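Local coordinates for protein acetyltransferase, GNAT family (Streptococcus pneumoniae, PDB 2I79) that binds acetyl coenzyme A and, as a GNAT-family N-acetyltransferase, probably transfers its acetyl group to the amino group of an acceptor substrate, at residues A[152-155]-A[161-164]; A[51-54]-A[58-61]; A[13-18]-A[44-49]. All coordinates share one frame; numbering follows the deposited sequence.

Contact 1. Residues A[152-155]-A[161-164]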
ATOM      1  N   ARG A 152      13.330  -5.198  -7.161  1.00 44.72           N
ATOM      2  CA  ARG A 152      13.392  -3.814  -6.753  1.00 44.73           C
ATOM      3  C   ARG A 152      12.280  -3.460  -5.771  1.00 45.02           C
ATOM      4  O   ARG A 152      11.800  -2.353  -5.774  1.00 45.03           O
ATOM      5  CB  ARG A 152      13.350  -2.865  -7.962  1.00 44.91           C
ATOM      6  CG  ARG A 152      14.322  -3.240  -9.053  1.00 43.98           C
ATOM      7  CD  ARG A 152      14.379  -2.238 -10.142  1.00 44.44           C
ATOM      8  NE  ARG A 152      15.456  -2.585 -11.068  1.00 44.97           N
ATOM      9  CZ  ARG A 152      15.711  -1.984 -12.230  1.00 46.22           C
ATOM     10  NH1 ARG A 152      14.956  -0.990 -12.675  1.00 46.97           N
ATOM     11  NH2 ARG A 152      16.728  -2.409 -12.976  1.00 46.27           N
ATOM     12  N   GLY A 153      11.859  -4.394  -4.935  1.00 45.04           N
ATOM     13  CA  GLY A 153      10.896  -4.093  -3.893  1.00 45.70           C
ATOM     14  C   GLY A 153      11.429  -3.117  -2.851  1.00 45.99           C
ATOM     15  O   GLY A 153      10.665  -2.461  -2.153  1.00 46.21           O
ATOM     16  N   ALA A 154      12.746  -3.039  -2.736  1.00 47.41           N
ATOM     17  CA  ALA A 154      13.402  -2.191  -1.757  1.00 48.04           C
ATOM     18  C   ALA A 154      14.747  -1.701  -2.311  1.00 49.12           C
ATOM     19  O   ALA A 154      15.422  -2.398  -3.113  1.00 47.11           O
ATOM     20  CB  ALA A 154      13.620  -2.965  -0.475  1.00 46.67           C
ATOM     21  N   TYR A 155      15.129  -0.520  -1.831  1.00 50.63           N
ATOM     22  CA  TYR A 155      16.385   0.125  -2.162  1.00 51.95           C
ATOM     23  C   TYR A 155      17.222   0.280  -0.886  1.00 53.06           C
ATOM     24  O   TYR A 155      16.732   0.828   0.108  1.00 53.02           O
ATOM     25  CB  TYR A 155      16.053   1.484  -2.760  1.00 54.14           C
ATOM     26  CG  TYR A 155      17.232   2.314  -3.160  1.00 53.84           C
ATOM     27  CD1 TYR A 155      17.591   3.456  -2.432  1.00 57.38           C
ATOM     28  CD2 TYR A 155      17.968   1.990  -4.283  1.00 56.62           C
ATOM     29  CE1 TYR A 155      18.677   4.230  -2.805  1.00 57.42           C
ATOM     30  CE2 TYR A 155      19.063   2.753  -4.670  1.00 58.45           C
ATOM     31  CZ  TYR A 155      19.408   3.877  -3.932  1.00 59.16           C
ATOM     32  OH  TYR A 155      20.501   4.626  -4.340  1.00 60.31           O
ATOM     33  N   PHE A 161      19.413  -2.293  -5.247  1.00 53.29           N
ATOM     34  CA  PHE A 161      18.053  -2.829  -5.273  1.00 51.89           C
ATOM     35  C   PHE A 161      17.994  -4.284  -4.853  1.00 50.12           C
ATOM     36  O   PHE A 161      18.832  -5.085  -5.239  1.00 49.21           O
ATOM     37  CB  PHE A 161      17.446  -2.682  -6.659  1.00 51.93           C
ATOM     38  CG  PHE A 161      17.258  -1.263  -7.064  1.00 52.38           C
ATOM     39  CD1 PHE A 161      16.173  -0.549  -6.606  1.00 51.93           C
ATOM     40  CD2 PHE A 161      18.166  -0.639  -7.916  1.00 53.30           C
ATOM     41  CE1 PHE A 161      15.998   0.745  -6.972  1.00 51.49           C
ATOM     42  CE2 PHE A 161      17.980   0.649  -8.297  1.00 51.85           C
ATOM     43  CZ  PHE A 161      16.901   1.351  -7.815  1.00 52.73           C
ATOM     44  N   ILE A 162      16.999  -4.614  -4.044  1.00 48.43           N
ATOM     45  CA  ILE A 162      16.815  -5.977  -3.573  1.00 47.22           C
ATOM     46  C   ILE A 162      15.350  -6.400  -3.726  1.00 46.12           C
ATOM     47  O   ILE A 162      14.432  -5.559  -3.816  1.00 44.94           O
ATOM     48  CB  ILE A 162      17.268  -6.160  -2.095  1.00 47.50           C
ATOM     49  CG1 ILE A 162      16.418  -5.309  -1.131  1.00 46.14           C
ATOM     50  CG2 ILE A 162      18.779  -5.868  -1.905  1.00 46.95           C
ATOM     51  CD1 ILE A 162      16.759  -5.589   0.320  1.00 46.67           C
ATOM     52  N   ASP A 163      15.149  -7.711  -3.711  1.00 44.74           N
ATOM     53  CA  ASP A 163      13.832  -8.333  -3.827  1.00 44.54           C
ATOM     54  C   ASP A 163      13.110  -8.444  -2.491  1.00 43.16           C
ATOM     55  O   ASP A 163      13.726  -8.573  -1.416  1.00 42.69           O
ATOM     56  CB  ASP A 163      13.932  -9.768  -4.398  1.00 45.38           C
ATOM     57  CG  ASP A 163      14.397  -9.816  -5.862  1.00 47.19           C
ATOM     58  OD1 ASP A 163      15.307  -9.073  -6.252  1.00 50.14           O
ATOM     59  OD2 ASP A 163      13.860 -10.632  -6.635  1.00 54.44           O
ATOM     60  N   VAL A 164      11.788  -8.470  -2.602  1.00 42.70           N
ATOM     61  CA  VAL A 164      10.871  -8.724  -1.493  1.00 42.10           C
ATOM     62  C   VAL A 164       9.948  -9.914  -1.788  1.00 41.92           C
ATOM     63  O   VAL A 164       9.616 -10.177  -2.925  1.00 41.76           O
ATOM     64  CB  VAL A 164      10.041  -7.478  -1.136  1.00 41.66           C
ATOM     65  CG1 VAL A 164      10.972  -6.346  -0.700  1.00 41.74           C
ATOM     66  CG2 VAL A 164       9.105  -7.003  -2.292  1.00 38.87           C
TER
HETATM   67  O   HOH W   1      15.811  -6.399  -6.816  1.00 41.69           O

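Contact 2. Residues A[51-54]-A[58-61]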
ATOM      1  N   ASN A  51      -5.185   7.604  18.208  1.00 63.63           N
ATOM      2  CA  ASN A  51      -6.642   7.739  18.348  1.00 64.43           C
ATOM      3  C   ASN A  51      -7.391   6.984  17.216  1.00 64.36           C
ATOM      4  O   ASN A  51      -8.310   6.188  17.482  1.00 64.56           O
ATOM      5  CB  ASN A  51      -7.067   9.232  18.410  1.00 64.31           C
ATOM      6  CG  ASN A  51      -6.620   9.936  19.722  1.00 67.12           C
ATOM      7  OD1 ASN A  51      -6.699   9.356  20.809  1.00 70.57           O
ATOM      8  ND2 ASN A  51      -6.159  11.186  19.614  1.00 68.52           N
ATOM      9  N   LYS A  52      -6.985   7.214  15.972  1.00 64.34           N
ATOM     10  CA  LYS A  52      -7.545   6.489  14.822  1.00 64.80           C
ATOM     11  C   LYS A  52      -7.485   4.961  14.950  1.00 64.45           C
ATOM     12  O   LYS A  52      -8.495   4.284  14.731  1.00 64.40           O
ATOM     13  CB  LYS A  52      -6.821   6.872  13.532  1.00 65.20           C
ATOM     14  CG  LYS A  52      -7.419   8.043  12.805  1.00 66.75           C
ATOM     15  CD  LYS A  52      -6.737   8.232  11.442  1.00 66.92           C
ATOM     16  CE  LYS A  52      -7.114   9.575  10.792  1.00 67.95           C
ATOM     17  NZ  LYS A  52      -6.579  10.757  11.574  1.00 69.00           N
ATOM     18  N   GLN A  53      -6.297   4.417  15.255  1.00 64.05           N
ATOM     19  CA  GLN A  53      -6.138   2.957  15.440  1.00 63.72           C
ATOM     20  C   GLN A  53      -7.121   2.392  16.488  1.00 63.61           C
ATOM     21  O   GLN A  53      -7.781   1.374  16.235  1.00 63.84           O
ATOM     22  CB  GLN A  53      -4.690   2.571  15.824  1.00 63.35           C
ATOM     23  CG  GLN A  53      -3.641   2.716  14.711  1.00 62.77           C
ATOM     24  CD  GLN A  53      -3.867   1.791  13.504  1.00 61.95           C
ATOM     25  OE1 GLN A  53      -4.582   2.145  12.558  1.00 60.97           O
ATOM     26  NE2 GLN A  53      -3.227   0.627  13.519  1.00 60.55           N
ATOM     27  N   ALA A  54      -7.214   3.046  17.651  1.00 63.15           N
ATOM     28  CA  ALA A  54      -8.136   2.620  18.716  1.00 62.81           C
ATOM     29  C   ALA A  54      -9.604   2.757  18.284  1.00 62.76           C
ATOM     30  O   ALA A  54     -10.442   1.937  18.665  1.00 62.97           O
ATOM     31  CB  ALA A  54      -7.897   3.432  19.984  1.00 62.69           C
ATOM     32  N   ASN A  58     -11.057  -2.162  12.117  1.00 51.21           N
ATOM     33  CA  ASN A  58     -10.263  -3.091  11.312  1.00 49.82           C
ATOM     34  C   ASN A  58      -8.761  -2.753  11.347  1.00 48.84           C
ATOM     35  O   ASN A  58      -7.968  -3.282  10.574  1.00 48.16           O
ATOM     36  CB  ASN A  58     -10.824  -3.204   9.874  1.00 48.75           C
ATOM     37  CG  ASN A  58     -10.554  -1.967   8.994  1.00 46.89           C
ATOM     38  OD1 ASN A  58     -10.243  -0.878   9.462  1.00 45.42           O
ATOM     39  ND2 ASN A  58     -10.716  -2.146   7.703  1.00 44.01           N
ATOM     40  N   GLN A  59      -8.380  -1.885  12.277  1.00 47.94           N
ATOM     41  CA  GLN A  59      -7.001  -1.559  12.476  1.00 47.46           C
ATOM     42  C   GLN A  59      -6.637  -1.666  13.962  1.00 47.62           C
ATOM     43  O   GLN A  59      -7.519  -1.606  14.825  1.00 48.01           O
ATOM     44  CB  GLN A  59      -6.715  -0.161  11.947  1.00 47.27           C
ATOM     45  CG  GLN A  59      -7.006   0.033  10.458  1.00 46.53           C
ATOM     46  CD  GLN A  59      -6.727   1.441  10.000  1.00 46.72           C
ATOM     47  OE1 GLN A  59      -7.519   2.364  10.257  1.00 50.83           O
ATOM     48  NE2 GLN A  59      -5.614   1.631   9.326  1.00 40.01           N
ATOM     49  N   ILE A  60      -5.340  -1.834  14.247  1.00 46.79           N
ATOM     50  CA  ILE A  60      -4.840  -1.888  15.620  1.00 45.79           C
ATOM     51  C   ILE A  60      -3.332  -1.687  15.721  1.00 45.12           C
ATOM     52  O   ILE A  60      -2.578  -2.099  14.840  1.00 44.30           O
ATOM     53  CB  ILE A  60      -5.219  -3.225  16.309  1.00 45.95           C
ATOM     54  CG1 ILE A  60      -5.058  -3.109  17.836  1.00 48.18           C
ATOM     55  CG2 ILE A  60      -4.398  -4.364  15.781  1.00 43.84           C
ATOM     56  CD1 ILE A  60      -6.005  -4.027  18.628  1.00 46.55           C
ATOM     57  N   THR A  61      -2.906  -1.084  16.831  1.00 44.08           N
ATOM     58  CA  THR A  61      -1.513  -1.025  17.223  1.00 44.23           C
ATOM     59  C   THR A  61      -1.374  -1.606  18.629  1.00 43.87           C
ATOM     60  O   THR A  61      -1.994  -1.118  19.563  1.00 43.07           O
ATOM     61  CB  THR A  61      -0.961   0.401  17.229  1.00 44.23           C
ATOM     62  OG1 THR A  61      -1.076   0.947  15.932  1.00 46.23           O
ATOM     63  CG2 THR A  61       0.532   0.443  17.664  1.00 43.13           C
TER

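Contact 3. Residues A[13-18]-A[44-49]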
ATOM      1  N   LYS A  13      -1.758   8.341  25.172  1.00 50.83           N
ATOM      2  CA  LYS A  13      -0.714   8.619  26.169  1.00 50.89           C
ATOM      3  C   LYS A  13       0.686   8.024  25.858  1.00 50.32           C
ATOM      4  O   LYS A  13       1.703   8.529  26.373  1.00 49.73           O
ATOM      5  CB  LYS A  13      -1.165   8.167  27.572  1.00 51.24           C
ATOM      6  CG  LYS A  13      -1.375   6.642  27.710  1.00 53.54           C
ATOM      7  CD  LYS A  13      -1.191   6.141  29.151  1.00 52.92           C
ATOM      8  CE  LYS A  13      -1.497   4.640  29.269  1.00 54.08           C
ATOM      9  NZ  LYS A  13      -1.126   4.080  30.622  1.00 54.69           N
ATOM     10  N   ASP A  14       0.733   6.960  25.045  1.00 48.76           N
ATOM     11  CA  ASP A  14       1.980   6.342  24.629  1.00 48.59           C
ATOM     12  C   ASP A  14       2.725   7.082  23.487  1.00 48.00           C
ATOM     13  O   ASP A  14       3.831   6.686  23.124  1.00 48.55           O
ATOM     14  CB  ASP A  14       1.727   4.893  24.166  1.00 48.30           C
ATOM     15  CG  ASP A  14       0.975   4.061  25.208  1.00 49.07           C
ATOM     16  OD1 ASP A  14       1.268   4.187  26.398  1.00 47.18           O
ATOM     17  OD2 ASP A  14       0.092   3.264  24.831  1.00 51.44           O
ATOM     18  N   ALA A  15       2.124   8.114  22.907  1.00 47.30           N
ATOM     19  CA  ALA A  15       2.645   8.736  21.676  1.00 46.71           C
ATOM     20  C   ALA A  15       4.160   9.049  21.669  1.00 46.19           C
ATOM     21  O   ALA A  15       4.869   8.737  20.707  1.00 45.81           O
ATOM     22  CB  ALA A  15       1.847  10.012  21.391  1.00 46.89           C
ATOM     23  N   ALA A  16       4.638   9.669  22.740  1.00 45.60           N
ATOM     24  CA  ALA A  16       6.015  10.149  22.831  1.00 46.19           C
ATOM     25  C   ALA A  16       6.975   8.983  22.905  1.00 45.92           C
ATOM     26  O   ALA A  16       8.010   8.978  22.227  1.00 45.25           O
ATOM     27  CB  ALA A  16       6.181  11.098  24.089  1.00 45.60           C
ATOM     28  N   GLU A  17       6.634   7.998  23.740  1.00 46.04           N
ATOM     29  CA  GLU A  17       7.474   6.791  23.890  1.00 46.58           C
ATOM     30  C   GLU A  17       7.479   5.980  22.611  1.00 45.60           C
ATOM     31  O   GLU A  17       8.503   5.422  22.239  1.00 46.49           O
ATOM     32  CB  GLU A  17       7.000   5.901  25.031  1.00 47.19           C
ATOM     33  CG  GLU A  17       7.180   6.448  26.433  1.00 49.68           C
ATOM     34  CD  GLU A  17       6.285   5.702  27.441  1.00 50.44           C
ATOM     35  OE1 GLU A  17       6.631   4.549  27.789  1.00 53.41           O
ATOM     36  OE2 GLU A  17       5.234   6.255  27.846  1.00 53.20           O
ATOM     37  N   LEU A  18       6.337   5.913  21.940  1.00 44.47           N
ATOM     38  CA  LEU A  18       6.235   5.170  20.691  1.00 43.55           C
ATOM     39  C   LEU A  18       7.036   5.848  19.591  1.00 42.50           C
ATOM     40  O   LEU A  18       7.672   5.178  18.809  1.00 41.49           O
ATOM     41  CB  LEU A  18       4.769   5.000  20.279  1.00 44.17           C
ATOM     42  CG  LEU A  18       4.503   4.206  18.980  1.00 44.96           C
ATOM     43  CD1 LEU A  18       5.284   2.852  18.918  1.00 43.10           C
ATOM     44  CD2 LEU A  18       3.022   4.017  18.830  1.00 43.03           C
ATOM     45  N   GLU A  44       2.921  14.751  18.896  1.00 55.47           N
ATOM     46  CA  GLU A  44       1.565  15.282  18.693  1.00 56.12           C
ATOM     47  C   GLU A  44       0.880  14.610  17.512  1.00 56.55           C
ATOM     48  O   GLU A  44      -0.268  14.133  17.631  1.00 56.74           O
ATOM     49  CB  GLU A  44       1.630  16.808  18.544  1.00 57.47           C
ATOM     50  CG  GLU A  44       2.135  17.535  19.855  1.00 58.92           C
ATOM     51  CD  GLU A  44       3.644  17.296  20.249  1.00 63.49           C
ATOM     52  OE1 GLU A  44       4.536  17.106  19.362  1.00 62.09           O
ATOM     53  OE2 GLU A  44       3.938  17.327  21.484  1.00 63.12           O
ATOM     54  N   GLU A  45       1.610  14.491  16.401  1.00 56.36           N
ATOM     55  CA  GLU A  45       1.138  13.729  15.250  1.00 56.85           C
ATOM     56  C   GLU A  45       0.912  12.236  15.518  1.00 56.72           C
ATOM     57  O   GLU A  45       0.007  11.619  14.932  1.00 55.87           O
ATOM     58  CB  GLU A  45       2.123  13.881  14.081  1.00 57.33           C
ATOM     59  CG  GLU A  45       2.124  15.280  13.434  1.00 58.70           C
ATOM     60  CD  GLU A  45       3.197  15.427  12.367  1.00 59.44           C
ATOM     61  OE1 GLU A  45       4.264  14.770  12.490  1.00 61.39           O
ATOM     62  OE2 GLU A  45       2.969  16.190  11.392  1.00 63.11           O
ATOM     63  N   MET A  46       1.734  11.633  16.382  1.00 56.10           N
ATOM     64  CA  MET A  46       1.524  10.229  16.703  1.00 56.60           C
ATOM     65  C   MET A  46       0.216  10.040  17.477  1.00 56.73           C
ATOM     66  O   MET A  46      -0.468   9.045  17.302  1.00 55.68           O
ATOM     67  CB  MET A  46       2.702   9.637  17.471  1.00 55.24           C
ATOM     68  CG  MET A  46       2.506   8.161  17.811  1.00 54.25           C
ATOM     69  SD  MET A  46       2.508   7.043  16.377  1.00 44.00           S
ATOM     70  CE  MET A  46       4.241   7.093  15.952  1.00 47.96           C
ATOM     71  N   GLU A  47      -0.095  10.996  18.342  1.00 58.52           N
ATOM     72  CA  GLU A  47      -1.299  10.958  19.178  1.00 59.86           C
ATOM     73  C   GLU A  47      -2.582  10.852  18.300  1.00 60.74           C
ATOM     74  O   GLU A  47      -3.502  10.091  18.608  1.00 61.55           O
ATOM     75  CB  GLU A  47      -1.294  12.192  20.086  1.00 60.15           C
ATOM     76  CG  GLU A  47      -1.999  12.052  21.423  1.00 60.51           C
ATOM     77  CD  GLU A  47      -1.639  13.165  22.442  1.00 62.04           C
ATOM     78  OE1 GLU A  47      -0.486  13.678  22.473  1.00 63.94           O
ATOM     79  OE2 GLU A  47      -2.524  13.493  23.255  1.00 66.11           O
ATOM     80  N   ILE A  48      -2.607  11.575  17.182  1.00 61.47           N
ATOM     81  CA  ILE A  48      -3.655  11.437  16.159  1.00 61.43           C
ATOM     82  C   ILE A  48      -3.700  10.004  15.590  1.00 61.72           C
ATOM     83  O   ILE A  48      -4.703   9.281  15.708  1.00 61.48           O
ATOM     84  CB  ILE A  48      -3.445  12.493  15.023  1.00 61.97           C
ATOM     85  CG1 ILE A  48      -3.744  13.911  15.561  1.00 61.94           C
ATOM     86  CG2 ILE A  48      -4.306  12.156  13.766  1.00 61.89           C
ATOM     87  CD1 ILE A  48      -3.025  15.054  14.832  1.00 61.98           C
ATOM     88  N   PHE A  49      -2.601   9.570  15.002  1.00 61.68           N
ATOM     89  CA  PHE A  49      -2.537   8.198  14.526  1.00 62.03           C
ATOM     90  C   PHE A  49      -3.105   7.201  15.564  1.00 62.57           C
ATOM     91  O   PHE A  49      -3.890   6.303  15.217  1.00 62.61           O
ATOM     92  CB  PHE A  49      -1.109   7.827  14.135  1.00 61.50           C
ATOM     93  CG  PHE A  49      -0.952   6.386  13.722  1.00 62.01           C
ATOM     94  CD1 PHE A  49      -1.390   5.955  12.476  1.00 62.20           C
ATOM     95  CD2 PHE A  49      -0.375   5.452  14.588  1.00 62.06           C
ATOM     96  CE1 PHE A  49      -1.254   4.620  12.091  1.00 62.51           C
ATOM     97  CE2 PHE A  49      -0.228   4.125  14.208  1.00 62.31           C
ATOM     98  CZ  PHE A  49      -0.674   3.707  12.950  1.00 62.23           C
TER

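Contact 1. Residues A[152-155]-A[161-164]
A classic beta bulge marks this part of the antiparallel hairpin formed by strands 145-156 and 160-170, where G153 and A154 stand opposite the single I162. A154 and I162 form a hydrogen-bonded pair, A154 N giving its hydrogen to I162 O at 3.2 Å and I162 N returning a straighter bond to A154 O at 2.9 Å, with 170° at the hydrogen. Y155 and F161 follow as a non-hydrogen-bonded pair. R152 CD lies over one face of the F161 ring and Y155 CD2, 3.6 Å from F161 CE1, over the opposite one, both offset toward the rim; the aromatic rings meet obliquely, their planes 53° apart. The R152 chain, extended from CG to NE, sets the guanidinium above the F161 ring, its plane tilted 28° from it; with CZ 5.4 Å from the ring centroid any cation-pi attraction is at most weak, and NH1 is hydrogen-bonded to R122 O of the second subunit. On the face of A154 and I162, A154 CB packs on I162 CG1 at 3.7 Å. At the bulge V164 CG2 closes on G153 CA at 3.8 Å. A water bridges R152 N and D163 OD1, accepting from the first and donating to the second. Strand 123-129 flanks strand 160-170, its Q129 touching A154 and I162. The second subunit packs against this end of the hairpin: its H86 meets the F161 ring edge-to-face and its R83 NH2 is hydrogen-bonded to Y155 O.

Contact 2. Residues A[51-54]-A[58-61]
Q53, on helix 43-55, reaches across to Q59 and to T61 at the start of strand 60-66, and its side chain carries the contact. Its CB lies 4.0 Å from T61 OG1. CG, anti to the carbonyl carbon of its own residue (chi1 -71°), comes closer to the same hydroxyl oxygen, at 3.3 Å. A bend at chi2 (-64°) turns the amide in toward the strand, and CD lies between the two neighbours, 3.8 Å from both Q59 CB and T61 OG1. The amide's two ends part from there. OE1 rests against Q59 CB at 3.2 Å, where the two glutamine side chains cross at about a right angle. NE2 donates to T61 OG1 over 3.2 Å, with 150° at the hydrogen and the oxygen close to the amide plane; the same nitrogen lies 3.1 Å from I60 O. NE2 also donates to I76 O on the adjacent strand 69-77, so two acceptors on neighbouring strands fix the rotation of this buried amide. Nearby, the I60 backbone is paired with I76, while CB of I60 points away from the helix. A short alpha-to-beta connection is bridged here by a polar side chain: helix 43-55 ends, the chain turns, and strand 60-66 enters the central sheet, as expected where the second helix of a GNAT fold leads into the sheet.

Contact 3. Residues A[13-18]-A[44-49]
Two helical segments approach most closely at A15 and E47, whose CA atoms are 5.2 Å apart. The 13-18 segment passes from a 3-10 turn at 13-14 into helix 15-26, with L18 N bonded back to D14 O; the 44-49 segment lies within helix 43-55. The small side chain of A15 permits the close approach: its CB points at the partner backbone and lies 3.7 Å from E47 N, with M46 CB and E47 CB each 4.0 Å away. M46 leans in from the other helix. Its CG stands anti to the backbone N (chi1 -180°) and lies 3.8 Å from A15 O, after which bends at chi2 and chi3 fold the thioether toward L18. There SD touches L18 CD2 at 3.9 Å and CE comes to 4.2 Å from L18 CG, the two side chains crossing at about a right angle. M46 also touches V19 and L22 of helix 15-26, and L18 touches L50 as well as L63, I70 and I73 of the sheet. No hydrogen bond or salt bridge joins the two segments, so the contact rests on van der Waals packing of A15, L18 and M46 against each other and the facing backbone, the side chain of E47 adding its CB at the exposed edge.

From the N terminus, contact 3 comes first: segment 13-18 meets segment 44-49 and closes a loop of 25 residues, pairing helices 15-26 and 43-55. Contact 2 follows directly, using the later part of helix 43-55 and closing a short turn into strand 60-66. The two touch where F49 CE2 packs 3.7 Å from T61 OG1, making the second helix a shared element between the first helix and the sheet. Contact 1 closes the late hairpin of strands 145-156 and 160-170. All three run in series, without nesting or crossing. Contacts 1 and 2 reach the same sheet on opposite sides of the chain's centre, their centres 29 Å apart.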